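Local coordinates for Non-structural protein 11 (Prrsv 16244b, PDB 5EYI), which is a uridylate-specific endoribonuclease that probably degrades 5'-polyuridines made during viral RNA replication, keeping host dsRNA sensors silent, at residues Trp48-Val53 with Phe92-Ala97; Ser63-Gly68 with Gly83-Tyr88; Gly108-Asp113 with Leu157-Val162. The protein carries 1 engineered substitution. All blocks are in the same frame, centred on the assembly; numbering follows the deposited sequence.

Interactions 1 and 2 belong to the N-terminal domain and share strand 85-93, which takes strand 51-55 in interaction 1 and strand 64-67 in interaction 2; their centres lie about 19 Å apart. Interaction 3, in the NendoU domain, joins a short helix to a loop. Measured centre to centre, interaction 1 is outermost, about 23 Å from the middle of the chain, against about 13 Å and about 8 Å; each mixes buried and exposed residues. The chemistry differs too: one backbone pair, a bonded turn and an arginine-phenylalanine stack in interaction 1; a bulged ladder with a cysteine-tyrosine contact in interaction 2; in interaction 3 an isoleucine against backbone carbonyls, with an outside lysine bridging the segments.

Interaction 1: residues Trp48-Val53 with Phe92-Ala97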
ATOM      1  N   TRP A  48      21.292  17.876  31.256  1.00 31.46           N
ATOM      2  CA  TRP A  48      20.020  17.806  30.526  1.00 29.26           C
ATOM      3  C   TRP A  48      19.664  16.344  30.260  1.00 28.93           C
ATOM      4  O   TRP A  48      20.016  15.806  29.214  1.00 28.61           O
ATOM      5  CB  TRP A  48      20.118  18.597  29.212  1.00 28.31           C
ATOM      6  CG  TRP A  48      20.707  19.973  29.379  1.00 26.81           C
ATOM      7  CD1 TRP A  48      20.682  20.759  30.505  1.00 26.44           C
ATOM      8  CD2 TRP A  48      21.401  20.727  28.384  1.00 26.36           C
ATOM      9  NE1 TRP A  48      21.335  21.941  30.271  1.00 26.24           N
ATOM     10  CE2 TRP A  48      21.787  21.950  28.978  1.00 26.22           C
ATOM     11  CE3 TRP A  48      21.746  20.484  27.046  1.00 26.21           C
ATOM     12  CZ2 TRP A  48      22.488  22.933  28.277  1.00 26.45           C
ATOM     13  CZ3 TRP A  48      22.453  21.467  26.350  1.00 26.57           C
ATOM     14  CH2 TRP A  48      22.814  22.673  26.970  1.00 26.37           C
ATOM     15  N   PRO A  49      18.948  15.694  31.203  1.00 28.13           N
ATOM     16  CA  PRO A  49      18.773  14.240  31.107  1.00 27.69           C
ATOM     17  C   PRO A  49      17.930  13.751  29.941  1.00 26.80           C
ATOM     18  O   PRO A  49      18.102  12.614  29.519  1.00 26.65           O
ATOM     19  CB  PRO A  49      18.118  13.869  32.445  1.00 27.40           C
ATOM     20  CG  PRO A  49      17.437  15.112  32.891  1.00 28.41           C
ATOM     21  CD  PRO A  49      18.276  16.250  32.394  1.00 28.58           C
ATOM     22  N   ASP A  50      17.013  14.574  29.445  1.00 27.62           N
ATOM     23  CA  ASP A  50      16.254  14.243  28.241  1.00 27.63           C
ATOM     24  C   ASP A  50      16.773  15.153  27.145  1.00 25.64           C
ATOM     25  O   ASP A  50      16.502  16.351  27.135  1.00 25.29           O
ATOM     26  CB  ASP A  50      14.760  14.409  28.489  1.00 29.57           C
ATOM     27  CG  ASP A  50      14.293  13.592  29.681  1.00 31.90           C
ATOM     28  OD1 ASP A  50      14.233  12.355  29.564  1.00 32.17           O
ATOM     29  OD2 ASP A  50      14.023  14.180  30.751  1.00 34.33           O
ATOM     30  N   ARG A  51      17.584  14.593  26.259  1.00 24.13           N
ATOM     31  CA  ARG A  51      18.230  15.384  25.235  1.00 23.40           C
ATOM     32  C   ARG A  51      18.482  14.581  23.983  1.00 21.93           C
ATOM     33  O   ARG A  51      18.726  13.378  24.042  1.00 22.03           O
ATOM     34  CB  ARG A  51      19.541  15.993  25.759  1.00 24.66           C
ATOM     35  CG  ARG A  51      20.585  14.979  26.187  1.00 25.01           C
ATOM     36  CD  ARG A  51      21.872  15.652  26.654  1.00 25.90           C
ATOM     37  NE  ARG A  51      22.919  14.664  26.901  1.00 26.48           N
ATOM     38  CZ  ARG A  51      22.975  13.825  27.935  1.00 27.50           C
ATOM     39  NH1 ARG A  51      22.035  13.817  28.883  1.00 28.88           N
ATOM     40  NH2 ARG A  51      23.996  12.974  28.028  1.00 27.83           N
ATOM     41  N   LEU A  52      18.414  15.265  22.852  1.00 20.85           N
ATOM     42  CA  LEU A  52      18.672  14.670  21.555  1.00 20.44           C
ATOM     43  C   LEU A  52      19.911  15.376  21.060  1.00 20.55           C
ATOM     44  O   LEU A  52      19.838  16.547  20.695  1.00 20.09           O
ATOM     45  CB  LEU A  52      17.486  14.900  20.611  1.00 19.84           C
ATOM     46  CG  LEU A  52      17.615  14.298  19.211  1.00 19.80           C
ATOM     47  CD1 LEU A  52      17.715  12.779  19.292  1.00 19.14           C
ATOM     48  CD2 LEU A  52      16.445  14.738  18.337  1.00 19.70           C
ATOM     49  N   VAL A  53      21.055  14.690  21.094  1.00 20.72           N
ATOM     50  CA  VAL A  53      22.318  15.330  20.749  1.00 21.43           C
ATOM     51  C   VAL A  53      22.608  15.067  19.279  1.00 21.54           C
ATOM     52  O   VAL A  53      22.637  13.916  18.856  1.00 21.59           O
ATOM     53  CB  VAL A  53      23.506  14.839  21.613  1.00 22.01           C
ATOM     54  CG1 VAL A  53      24.789  15.561  21.201  1.00 22.33           C
ATOM     55  CG2 VAL A  53      23.234  15.077  23.098  1.00 22.46           C
ATOM     56  N   PHE A  92      18.925  10.719  24.720  1.00 29.29           N
ATOM     57  CA  PHE A  92      18.981  10.363  26.128  1.00 31.50           C
ATOM     58  C   PHE A  92      17.625  10.595  26.741  1.00 33.45           C
ATOM     59  O   PHE A  92      17.071  11.674  26.575  1.00 32.63           O
ATOM     60  CB  PHE A  92      20.006  11.223  26.848  1.00 31.91           C
ATOM     61  CG  PHE A  92      21.411  10.960  26.412  1.00 31.73           C
ATOM     62  CD1 PHE A  92      22.203  10.040  27.095  1.00 32.67           C
ATOM     63  CD2 PHE A  92      21.944  11.622  25.316  1.00 30.90           C
ATOM     64  CE1 PHE A  92      23.508   9.790  26.688  1.00 32.78           C
ATOM     65  CE2 PHE A  92      23.245  11.379  24.908  1.00 31.91           C
ATOM     66  CZ  PHE A  92      24.032  10.468  25.597  1.00 32.10           C
ATOM     67  N   VAL A  93      17.086   9.585  27.425  1.00 35.94           N
ATOM     68  CA  VAL A  93      15.904   9.768  28.268  1.00 38.54           C
ATOM     69  C   VAL A  93      16.305   9.416  29.707  1.00 39.18           C
ATOM     70  O   VAL A  93      16.870   8.353  29.958  1.00 39.81           O
ATOM     71  CB  VAL A  93      14.646   8.997  27.757  1.00 39.71           C
ATOM     72  CG1 VAL A  93      14.552   9.061  26.235  1.00 39.05           C
ATOM     73  CG2 VAL A  93      14.598   7.551  28.239  1.00 41.79           C
ATOM     74  N   LYS A  94      16.046  10.340  30.628  1.00 40.84           N
ATOM     75  CA  LYS A  94      16.453  10.233  32.033  1.00 43.12           C
ATOM     76  C   LYS A  94      17.944   9.920  32.205  1.00 42.89           C
ATOM     77  O   LYS A  94      18.326   9.096  33.036  1.00 44.37           O
ATOM     78  CB  LYS A  94      15.571   9.216  32.772  1.00 45.36           C
ATOM     79  CG  LYS A  94      14.118   9.666  32.907  1.00 48.38           C
ATOM     80  CD  LYS A  94      13.455   9.094  34.155  1.00 50.88           C
ATOM     81  CE  LYS A  94      12.079   9.695  34.392  1.00 52.07           C
ATOM     82  NZ  LYS A  94      11.152   9.432  33.259  1.00 53.18           N
ATOM     83  N   GLY A  95      18.774  10.567  31.387  1.00 41.85           N
ATOM     84  CA  GLY A  95      20.225  10.415  31.447  1.00 40.87           C
ATOM     85  C   GLY A  95      20.804   9.208  30.720  1.00 41.10           C
ATOM     86  O   GLY A  95      22.024   9.139  30.543  1.00 41.23           O
ATOM     87  N   GLU A  96      19.948   8.276  30.284  1.00 41.42           N
ATOM     88  CA  GLU A  96      20.370   7.031  29.639  1.00 42.42           C
ATOM     89  C   GLU A  96      20.176   7.102  28.126  1.00 40.61           C
ATOM     90  O   GLU A  96      19.096   7.463  27.654  1.00 38.98           O
ATOM     91  CB  GLU A  96      19.554   5.846  30.175  1.00 44.09           C
ATOM     92  CG  GLU A  96      19.484   5.758  31.695  1.00 46.89           C
ATOM     93  CD  GLU A  96      19.022   4.394  32.183  1.00 47.22           C
ATOM     94  N   ALA A  97      21.215   6.731  27.381  1.00 38.91           N
ATOM     95  CA  ALA A  97      21.153   6.656  25.927  1.00 38.44           C
ATOM     96  C   ALA A  97      20.168   5.577  25.494  1.00 38.70           C
ATOM     97  O   ALA A  97      20.161   4.486  26.053  1.00 39.11           O
ATOM     98  CB  ALA A  97      22.530   6.365  25.351  1.00 37.74           C
TER
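R51 and F92 form an antiparallel hydrogen-bonded pair: F92 N reaches R51 O at 2.8 Å, almost perfectly straight (178°), and R51 N returns a bond to F92 O at 3.0 Å. Beyond this pair the second strand reverses through a type I' turn from V93 to E96, and the turn itself is held from across the contact. G95 N donates to P49 O (2.9 Å), while K94 N meets D50 OD1 (2.9 Å) from above the carboxylate plane.

On the face carrying R51 and F92, the guanidinium lies flat on the phenyl ring, planes 12° apart, with R51 CZ 3.7 Å from the ring centroid in a cation-pi stack and NH2 over the ring centre. R51 gets there with CG set between its backbone N and carbonyl carbon (chi1 61°) and an extended chain out to NE. NH1 bonds W48 O in the guanidinium plane (2.9 Å); NH2 also bonds N44 OD1, and the two bonds should limit rotation of the group. V53 CG2 adds a lighter touch on F92 CE2.

The stacked pair and the tight hairpin turn belong to the mixed sheet of the N-terminal domain, where strand 51-55 runs between strands 39-41 and 85-93 and strand 96-98 continues the hairpin.

Interaction 2: residues Ser63-Gly68 with Gly83-Tyr88; sequences SRACIG and GVVSYY
C66 leans over the Y87 ring, and that overlap fills one face of the strand pair. C66 CB stands over the ring face, 3.9 Å from its centroid and 24° off the normal, displaced toward the rim. The sulfur lies further out: SG is 4.3 Å from the same centroid and comes at it obliquely, closest to Y87 CE2 at 3.4 Å. Y87 can offer its face because CG sits between the backbone N and the carbonyl carbon (chi1 52°), which brings the ring back beneath the opposing strand. F105 also packs on C66, and Y71 and S5 on Y87.

The opposite face carries A65, I67, V85 and Y88. The methyl of A65 meets Y88 CE2 at 3.5 Å, approaching the ring neither squarely over its face nor at its edge. V85 CG2 touches both A65 CB (4.0 Å) and I67 CG1 (4.1 Å), while the other branch of I67, CG2, rests on the glycine backbone at G83. R64 makes a salt bridge to E102 and a hydrogen bond to L100 O.

Between the two faces runs an antiparallel ladder with a beta bulge. A65 pairs with Y88 and I67 with V85, leaving C66 opposite both S86 and Y87; S86 takes helical backbone angles, resembling a classic bulge, though only S86 N bonds C66 O. C66 N donates to Y87 O at 2.9 Å, and G68 N bonds V84 O. At the bulge, S86 OG bonds A69 O, and V84 to S86 line a pocket holding 2-(2-methoxyethoxy)ethanol, probably from the crystallisation liquor.

Chemically, then, backbone bonds set the register of this contact, while apolar and sulfur-aromatic contacts fill its faces.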
ATOM      1  N   SER A  63      24.512   6.091  19.138  1.00 28.78           N
ATOM      2  CA  SER A  63      24.525   7.150  18.140  1.00 27.59           C
ATOM      3  C   SER A  63      24.101   6.554  16.806  1.00 27.88           C
ATOM      4  O   SER A  63      24.664   5.554  16.363  1.00 29.39           O
ATOM      5  CB  SER A  63      25.907   7.787  17.994  1.00 26.41           C
ATOM      6  OG  SER A  63      26.233   8.531  19.142  1.00 25.02           O
ATOM      7  N   ARG A  64      23.088   7.164  16.204  1.00 27.63           N
ATOM      8  CA  ARG A  64      22.518   6.725  14.940  1.00 28.01           C
ATOM      9  C   ARG A  64      23.063   7.652  13.861  1.00 26.48           C
ATOM     10  O   ARG A  64      22.876   8.873  13.937  1.00 24.65           O
ATOM     11  CB  ARG A  64      20.986   6.811  15.021  1.00 30.41           C
ATOM     12  CG  ARG A  64      20.217   6.788  13.705  1.00 32.46           C
ATOM     13  CD  ARG A  64      20.269   5.430  13.045  1.00 34.64           C
ATOM     14  NE  ARG A  64      19.609   4.435  13.877  1.00 35.49           N
ATOM     15  CZ  ARG A  64      19.748   3.124  13.738  1.00 37.69           C
ATOM     16  NH1 ARG A  64      20.508   2.618  12.768  1.00 40.87           N
ATOM     17  NH2 ARG A  64      19.114   2.308  14.566  1.00 37.98           N
ATOM     18  N   ALA A  65      23.734   7.066  12.868  1.00 25.17           N
ATOM     19  CA  ALA A  65      24.198   7.790  11.692  1.00 24.99           C
ATOM     20  C   ALA A  65      23.005   8.168  10.811  1.00 24.27           C
ATOM     21  O   ALA A  65      22.260   7.297  10.369  1.00 24.09           O
ATOM     22  CB  ALA A  65      25.174   6.929  10.901  1.00 25.59           C
ATOM     23  N   CYS A  66      22.826   9.462  10.561  1.00 23.50           N
ATOM     24  CA  CYS A  66      21.724   9.935   9.721  1.00 22.97           C
ATOM     25  C   CYS A  66      22.235  10.190   8.310  1.00 22.72           C
ATOM     26  O   CYS A  66      22.728  11.276   7.992  1.00 23.10           O
ATOM     27  CB  CYS A  66      21.080  11.160  10.343  1.00 22.64           C
ATOM     28  SG  CYS A  66      20.444  10.799  11.995  1.00 23.24           S
ATOM     29  N   ILE A  67      22.102   9.164   7.475  1.00 22.65           N
ATOM     30  CA  ILE A  67      22.745   9.104   6.162  1.00 22.90           C
ATOM     31  C   ILE A  67      21.878   9.732   5.081  1.00 21.84           C
ATOM     32  O   ILE A  67      20.725   9.358   4.910  1.00 22.17           O
ATOM     33  CB  ILE A  67      23.064   7.643   5.770  1.00 23.66           C
ATOM     34  CG1 ILE A  67      23.980   6.992   6.824  1.00 25.29           C
ATOM     35  CG2 ILE A  67      23.735   7.590   4.399  1.00 24.12           C
ATOM     36  CD1 ILE A  67      24.042   5.474   6.771  1.00 25.61           C
ATOM     37  N   GLY A  68      22.449  10.675   4.337  1.00 21.08           N
ATOM     38  CA  GLY A  68      21.737  11.340   3.241  1.00 20.80           C
ATOM     39  C   GLY A  68      20.642  12.319   3.638  1.00 20.58           C
ATOM     40  O   GLY A  68      19.831  12.710   2.799  1.00 20.58           O
ATOM     41  N   GLY A  83      24.396   8.234   0.801  1.00 25.42           N
ATOM     42  CA  GLY A  83      25.518   7.453   1.306  1.00 25.19           C
ATOM     43  C   GLY A  83      26.531   8.176   2.176  1.00 25.81           C
ATOM     44  O   GLY A  83      27.480   7.545   2.631  1.00 26.86           O
ATOM     45  N   VAL A  84      26.352   9.479   2.416  1.00 25.02           N
ATOM     46  CA  VAL A  84      27.230  10.232   3.306  1.00 24.41           C
ATOM     47  C   VAL A  84      26.449  10.577   4.571  1.00 24.10           C
ATOM     48  O   VAL A  84      25.291  10.997   4.496  1.00 24.62           O
ATOM     49  CB  VAL A  84      27.715  11.541   2.654  1.00 25.48           C
ATOM     50  CG1 VAL A  84      28.677  12.277   3.582  1.00 25.37           C
ATOM     51  CG2 VAL A  84      28.365  11.275   1.295  1.00 26.16           C
ATOM     52  N   VAL A  85      27.097  10.427   5.724  1.00 22.91           N
ATOM     53  CA  VAL A  85      26.492  10.748   7.020  1.00 22.27           C
ATOM     54  C   VAL A  85      26.382  12.259   7.146  1.00 21.54           C
ATOM     55  O   VAL A  85      27.386  12.957   7.033  1.00 21.79           O
ATOM     56  CB  VAL A  85      27.346  10.218   8.194  1.00 22.56           C
ATOM     57  CG1 VAL A  85      26.762  10.647   9.541  1.00 22.85           C
ATOM     58  CG2 VAL A  85      27.474   8.698   8.127  1.00 22.58           C
ATOM     59  N   SER A  86      25.165  12.762   7.371  1.00 20.04           N
ATOM     60  CA  SER A  86      24.948  14.202   7.540  1.00 18.96           C
ATOM     61  C   SER A  86      25.261  14.623   8.970  1.00 18.52           C
ATOM     62  O   SER A  86      25.886  15.660   9.196  1.00 18.28           O
ATOM     63  CB  SER A  86      23.510  14.581   7.170  1.00 18.77           C
ATOM     64  OG  SER A  86      23.202  14.115   5.872  1.00 17.91           O
ATOM     65  N   TYR A  87      24.812  13.813   9.925  1.00 18.22           N
ATOM     66  CA  TYR A  87      25.058  14.023  11.364  1.00 18.51           C
ATOM     67  C   TYR A  87      24.703  12.726  12.090  1.00 18.85           C
ATOM     68  O   TYR A  87      24.084  11.846  11.506  1.00 18.68           O
ATOM     69  CB  TYR A  87      24.215  15.202  11.917  1.00 18.64           C
ATOM     70  CG  TYR A  87      22.734  15.089  11.588  1.00 18.60           C
ATOM     71  CD1 TYR A  87      22.214  15.663  10.432  1.00 18.50           C
ATOM     72  CD2 TYR A  87      21.865  14.367  12.403  1.00 18.88           C
ATOM     73  CE1 TYR A  87      20.875  15.534  10.104  1.00 18.42           C
ATOM     74  CE2 TYR A  87      20.515  14.237  12.076  1.00 19.14           C
ATOM     75  CZ  TYR A  87      20.030  14.824  10.924  1.00 18.63           C
ATOM     76  OH  TYR A  87      18.697  14.689  10.595  1.00 18.87           O
ATOM     77  N   TYR A  88      25.106  12.619  13.352  1.00 20.17           N
ATOM     78  CA  TYR A  88      24.695  11.537  14.249  1.00 20.95           C
ATOM     79  C   TYR A  88      23.671  12.082  15.223  1.00 21.16           C
ATOM     80  O   TYR A  88      23.744  13.240  15.601  1.00 20.19           O
ATOM     81  CB  TYR A  88      25.885  10.986  15.043  1.00 21.80           C
ATOM     82  CG  TYR A  88      26.809  10.157  14.196  1.00 22.27           C
ATOM     83  CD1 TYR A  88      27.820  10.757  13.457  1.00 21.73           C
ATOM     84  CD2 TYR A  88      26.654   8.776  14.109  1.00 22.32           C
ATOM     85  CE1 TYR A  88      28.651  10.008  12.661  1.00 21.43           C
ATOM     86  CE2 TYR A  88      27.485   8.020  13.309  1.00 22.21           C
ATOM     87  CZ  TYR A  88      28.480   8.646  12.588  1.00 22.04           C
ATOM     88  OH  TYR A  88      29.302   7.901  11.788  1.00 23.19           O
TER

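Interaction 3: residues Gly108-Asp113 with Leu157-Val162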
ATOM      1  N   GLY A 108      16.247  17.523   2.536  1.00 17.92           N
ATOM      2  CA  GLY A 108      16.399  18.976   2.623  1.00 17.31           C
ATOM      3  C   GLY A 108      15.941  19.735   1.395  1.00 17.30           C
ATOM      4  O   GLY A 108      15.967  20.978   1.387  1.00 16.39           O
ATOM      5  N   ARG A 109      15.493  19.020   0.364  1.00 17.34           N
ATOM      6  CA  ARG A 109      15.111  19.671  -0.898  1.00 18.04           C
ATOM      7  C   ARG A 109      13.878  20.555  -0.761  1.00 19.05           C
ATOM      8  O   ARG A 109      13.812  21.641  -1.366  1.00 18.55           O
ATOM      9  CB  ARG A 109      14.891  18.640  -1.998  1.00 17.94           C
ATOM     10  CG  ARG A 109      16.194  18.221  -2.638  1.00 17.99           C
ATOM     11  CD  ARG A 109      15.972  17.203  -3.722  1.00 17.67           C
ATOM     12  NE  ARG A 109      15.672  15.886  -3.187  1.00 17.58           N
ATOM     13  CZ  ARG A 109      15.565  14.785  -3.926  1.00 17.54           C
ATOM     14  NH1 ARG A 109      15.761  14.846  -5.246  1.00 17.32           N
ATOM     15  NH2 ARG A 109      15.282  13.623  -3.344  1.00 16.92           N
ATOM     16  N   ILE A 110      12.907  20.089   0.018  1.00 19.51           N
ATOM     17  CA  ILE A 110      11.726  20.905   0.307  1.00 21.13           C
ATOM     18  C   ILE A 110      12.123  22.232   0.990  1.00 21.50           C
ATOM     19  O   ILE A 110      11.682  23.293   0.573  1.00 20.54           O
ATOM     20  CB  ILE A 110      10.676  20.114   1.125  1.00 21.54           C
ATOM     21  CG1 ILE A 110      10.002  19.073   0.225  1.00 21.85           C
ATOM     22  CG2 ILE A 110       9.610  21.034   1.710  1.00 22.01           C
ATOM     23  CD1 ILE A 110       9.355  17.935   0.985  1.00 22.56           C
ATOM     24  N   GLU A 111      12.996  22.171   1.994  1.00 22.73           N
ATOM     25  CA  GLU A 111      13.323  23.360   2.784  1.00 23.30           C
ATOM     26  C   GLU A 111      14.074  24.401   1.958  1.00 24.62           C
ATOM     27  O   GLU A 111      13.809  25.589   2.107  1.00 25.42           O
ATOM     28  CB  GLU A 111      14.092  23.016   4.062  1.00 23.31           C
ATOM     29  CG  GLU A 111      13.236  22.397   5.170  1.00 23.37           C
ATOM     30  CD  GLU A 111      12.907  20.925   4.937  1.00 24.14           C
ATOM     31  OE1 GLU A 111      13.384  20.334   3.937  1.00 22.94           O
ATOM     32  OE2 GLU A 111      12.157  20.359   5.758  1.00 24.42           O
ATOM     33  N   VAL A 112      14.982  23.971   1.082  1.00 26.24           N
ATOM     34  CA  VAL A 112      15.690  24.920   0.197  1.00 27.52           C
ATOM     35  C   VAL A 112      14.993  25.164  -1.134  1.00 28.29           C
ATOM     36  O   VAL A 112      15.443  26.010  -1.889  1.00 29.81           O
ATOM     37  CB  VAL A 112      17.171  24.539  -0.053  1.00 27.63           C
ATOM     38  CG1 VAL A 112      17.880  24.314   1.264  1.00 28.07           C
ATOM     39  CG2 VAL A 112      17.320  23.324  -0.947  1.00 27.90           C
ATOM     40  N   ASP A 113      13.908  24.436  -1.407  1.00 29.18           N
ATOM     41  CA  ASP A 113      13.163  24.502  -2.668  1.00 29.88           C
ATOM     42  C   ASP A 113      13.989  24.070  -3.883  1.00 30.11           C
ATOM     43  O   ASP A 113      13.846  24.623  -4.978  1.00 31.04           O
ATOM     44  CB  ASP A 113      12.548  25.900  -2.888  1.00 30.39           C
ATOM     45  CG  ASP A 113      11.368  25.880  -3.851  1.00 30.46           C
ATOM     46  OD1 ASP A 113      10.642  24.869  -3.920  1.00 30.22           O
ATOM     47  OD2 ASP A 113      11.166  26.886  -4.547  1.00 30.08           O
ATOM     48  N   LEU A 157       5.655  24.424  -0.894  1.00 19.44           N
ATOM     49  CA  LEU A 157       5.532  23.057  -0.417  1.00 19.23           C
ATOM     50  C   LEU A 157       5.657  23.081   1.100  1.00 19.35           C
ATOM     51  O   LEU A 157       6.614  23.648   1.629  1.00 19.64           O
ATOM     52  CB  LEU A 157       6.629  22.186  -1.021  1.00 18.73           C
ATOM     53  CG  LEU A 157       6.636  22.117  -2.557  1.00 19.07           C
ATOM     54  CD1 LEU A 157       7.799  21.267  -3.060  1.00 18.94           C
ATOM     55  CD2 LEU A 157       5.317  21.583  -3.103  1.00 18.74           C
ATOM     56  N   PRO A 158       4.693  22.477   1.816  1.00 19.49           N
ATOM     57  CA  PRO A 158       4.827  22.430   3.276  1.00 19.70           C
ATOM     58  C   PRO A 158       6.136  21.763   3.721  1.00 20.63           C
ATOM     59  O   PRO A 158       6.558  20.755   3.125  1.00 20.35           O
ATOM     60  CB  PRO A 158       3.623  21.596   3.718  1.00 19.69           C
ATOM     61  CG  PRO A 158       2.633  21.699   2.609  1.00 19.61           C
ATOM     62  CD  PRO A 158       3.413  21.911   1.350  1.00 19.30           C
ATOM     63  N   LYS A 159       6.760  22.316   4.757  1.00 21.18           N
ATOM     64  CA  LYS A 159       8.025  21.793   5.266  1.00 22.35           C
ATOM     65  C   LYS A 159       7.738  20.676   6.249  1.00 22.39           C
ATOM     66  O   LYS A 159       7.847  20.845   7.460  1.00 23.62           O
ATOM     67  CB  LYS A 159       8.852  22.905   5.904  1.00 23.68           C
ATOM     68  CG  LYS A 159       9.308  23.958   4.905  1.00 25.20           C
ATOM     69  CD  LYS A 159       9.821  25.178   5.638  1.00 27.43           C
ATOM     70  CE  LYS A 159      10.382  26.218   4.690  1.00 29.64           C
ATOM     71  NZ  LYS A 159      11.093  27.273   5.470  1.00 31.83           N
ATOM     72  N   GLU A 160       7.369  19.529   5.696  1.00 21.89           N
ATOM     73  CA  GLU A 160       6.883  18.387   6.453  1.00 21.51           C
ATOM     74  C   GLU A 160       7.590  17.148   5.938  1.00 20.48           C
ATOM     75  O   GLU A 160       8.181  17.174   4.851  1.00 21.11           O
ATOM     76  CB  GLU A 160       5.380  18.219   6.222  1.00 22.43           C
ATOM     77  CG  GLU A 160       4.519  19.392   6.650  1.00 24.11           C
ATOM     78  CD  GLU A 160       4.421  19.557   8.159  1.00 26.25           C
ATOM     79  OE1 GLU A 160       4.520  18.557   8.908  1.00 28.44           O
ATOM     80  OE2 GLU A 160       4.218  20.701   8.607  1.00 27.65           O
ATOM     81  N   SER A 161       7.505  16.063   6.701  1.00 18.58           N
ATOM     82  CA  SER A 161       8.041  14.764   6.278  1.00 18.00           C
ATOM     83  C   SER A 161       7.196  14.187   5.123  1.00 17.76           C
ATOM     84  O   SER A 161       7.731  13.825   4.065  1.00 17.24           O
ATOM     85  CB  SER A 161       8.091  13.798   7.464  1.00 18.12           C
ATOM     86  OG  SER A 161       9.048  14.224   8.431  1.00 17.58           O
ATOM     87  N   VAL A 162       5.883  14.135   5.335  1.00 17.02           N
ATOM     88  CA  VAL A 162       4.914  13.883   4.276  1.00 16.95           C
ATOM     89  C   VAL A 162       4.080  15.144   4.101  1.00 17.16           C
ATOM     90  O   VAL A 162       3.274  15.487   4.960  1.00 17.78           O
ATOM     91  CB  VAL A 162       4.011  12.687   4.592  1.00 16.79           C
ATOM     92  CG1 VAL A 162       3.120  12.383   3.404  1.00 17.07           C
ATOM     93  CG2 VAL A 162       4.854  11.471   4.945  1.00 16.97           C
TER
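E111 OE2 takes a salt bridge from K10 NZ and lies 4.2 Å from K159 CB, where the bent chain of E111 slants across K159. The same K10 NZ makes a hydrogen bond to the backbone O of E160, so that this lysine of helix 9-14 bridges helix 109-112 and the loop, which have no direct hydrogen bond to each other. Its positive charge would probably favour the ionised form of E111.

Between helix and loop, the packing centres on I110. Its methyl branch CG2 lies anti to the backbone N (CG1 has chi1 -73°) and points into the loop, coming within 3.4 Å of P158 O, 4.0 Å of K159 CA and 4.2 Å of L157 CB. CD1, at the end of the other branch, reaches 4.1 Å from E160 O. The loop backbone bends here at K159, the centre of an inverse gamma turn with a weak E160 N to P158 O bond.

The helix itself is brief: G108 stands at the N-cap and D113, with positive phi, closes it in a Schellman motif. The contact lies in the NendoU part, the side chain of I110 about 11 Å from that of H146, a predicted active-site residue. L180 of strand 173-180 touches I110, L157 and P158 pack on strand 163-169, and E111 meets V77 of strand 76-78.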